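Local coordinates for protein GMP reductase (Trypanosoma brucei brucei, PDB 6JIG) that probably catalyses the irreversible NADPH-dependent deamination of GMP to IMP, helping to balance the cellular adenine and guanine nucleotide pools, at residues Ile246-Val249 against Val255-Val258. The protein carries 1 engineered substitution. Residues are numbered along the deposited sequence; the frame is centred on the assembly and turned at random.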
loop_
_atom_site.group_PDB
_atom_site.type_symbol
_atom_site.label_atom_id
_atom_site.label_comp_id
_atom_site.label_asym_id
_atom_site.label_seq_id
_atom_site.Cartn_x
_atom_site.Cartn_y
_atom_site.Cartn_z
ATOM N N ILE A 246 -20.651 -32.931 37.221
ATOM C CA ILE A 246 -20.575 -33.447 38.588
ATOM C C ILE A 246 -19.174 -33.251 39.143
ATOM O O ILE A 246 -18.991 -32.758 40.262
ATOM C CB ILE A 246 -20.995 -34.928 38.626
ATOM C CG1 ILE A 246 -22.515 -35.054 38.550
ATOM C CG2 ILE A 246 -20.473 -35.597 39.909
ATOM C CD1 ILE A 246 -22.992 -36.352 37.884
ATOM N N ARG A 247 -18.162 -33.611 38.354
ATOM C CA ARG A 247 -16.782 -33.514 38.818
ATOM C C ARG A 247 -16.317 -32.066 38.962
ATOM O O ARG A 247 -15.525 -31.759 39.863
ATOM C CB ARG A 247 -15.882 -34.309 37.874
ATOM C CG ARG A 247 -16.204 -35.823 37.939
ATOM C CD ARG A 247 -15.485 -36.649 36.889
ATOM N NE ARG A 247 -14.043 -36.460 36.949
ATOM C CZ ARG A 247 -13.187 -36.985 36.077
ATOM N NH1 ARG A 247 -13.635 -37.747 35.087
ATOM N NH2 ARG A 247 -11.883 -36.743 36.191
ATOM N N LEU A 248 -16.798 -31.161 38.103
ATOM C CA LEU A 248 -16.472 -29.747 38.272
ATOM C C LEU A 248 -17.027 -29.204 39.582
ATOM O O LEU A 248 -16.345 -28.448 40.288
ATOM C CB LEU A 248 -17.024 -28.932 37.100
ATOM C CG LEU A 248 -16.311 -29.095 35.757
ATOM C CD1 LEU A 248 -17.154 -28.498 34.632
ATOM C CD2 LEU A 248 -14.940 -28.430 35.816
ATOM N N VAL A 249 -18.273 -29.553 39.909
ATOM C CA VAL A 249 -18.856 -29.084 41.161
ATOM C C VAL A 249 -18.076 -29.638 42.348
ATOM O O VAL A 249 -17.782 -28.913 43.307
ATOM C CB VAL A 249 -20.352 -29.448 41.225
ATOM C CG1 VAL A 249 -20.937 -29.108 42.589
ATOM C CG2 VAL A 249 -21.121 -28.678 40.145
ATOM N N VAL A 255 -20.279 -21.777 39.759
ATOM C CA VAL A 255 -21.402 -21.794 38.826
ATOM C C VAL A 255 -21.012 -22.693 37.670
ATOM O O VAL A 255 -19.827 -22.874 37.365
ATOM C CB VAL A 255 -21.789 -20.394 38.272
ATOM C CG1 VAL A 255 -22.304 -19.492 39.361
ATOM C CG2 VAL A 255 -20.603 -19.737 37.572
ATOM N N LEU A 256 -22.015 -23.255 37.019
ATOM C CA LEU A 256 -21.812 -23.981 35.778
ATOM C C LEU A 256 -22.437 -23.187 34.639
ATOM O O LEU A 256 -23.474 -22.542 34.813
ATOM C CB LEU A 256 -22.451 -25.369 35.828
ATOM C CG LEU A 256 -21.843 -26.359 36.818
ATOM C CD1 LEU A 256 -22.686 -27.615 36.855
ATOM C CD2 LEU A 256 -20.407 -26.676 36.430
ATOM N N VAL A 257 -21.816 -23.253 33.466
ATOM C CA VAL A 257 -22.325 -22.558 32.286
ATOM C C VAL A 257 -22.561 -23.593 31.195
ATOM O O VAL A 257 -21.603 -24.124 30.621
ATOM C CB VAL A 257 -21.372 -21.459 31.799
ATOM C CG1 VAL A 257 -21.969 -20.746 30.570
ATOM C CG2 VAL A 257 -21.048 -20.474 32.934
ATOM N N VAL A 258 -23.829 -23.872 30.905
ATOM C CA VAL A 258 -24.202 -24.688 29.752
ATOM C C VAL A 258 -24.038 -23.820 28.516
ATOM O O VAL A 258 -24.716 -22.800 28.384
ATOM C CB VAL A 258 -25.648 -25.189 29.865
ATOM C CG1 VAL A 258 -26.025 -25.964 28.613
ATOM C CG2 VAL A 258 -25.816 -26.030 31.095
#
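In the beta-alpha-beta unit built from strand 232-235, helix 239-251 and strand 255-259, L256 of the second strand packs against L248 and V249 of the helix. The two methyls of L256 divide between these neighbours. CD1 goes to V249, lying 3.8 Å from its CG2, and the two side chains meet at about a right angle. CD2 goes to L248, touching both the stem and one branch of that leucine: it is 4.1 Å from CB of L248, and its distance to CD1 of L248 is the same. CG of L256 stands anti to its own carbonyl carbon (chi1 -66°), which carries the forked end out from the strand to the helix. The contact is purely apolar and mostly buried, with V249 partly exposed. It belongs to the TIM barrel of the IMPDH/GMPR family, where the helix packs on the outside of the closed parallel sheet. L248 also rests on A233 and V235 of the preceding strand, so the helix lies over two adjacent barrel strands, and L256 touches I286 of the following one. Backbone hydrogen bonds tie V255 and V257 to strand 232-235, and L256 to D285 and I287 of strand 285-291.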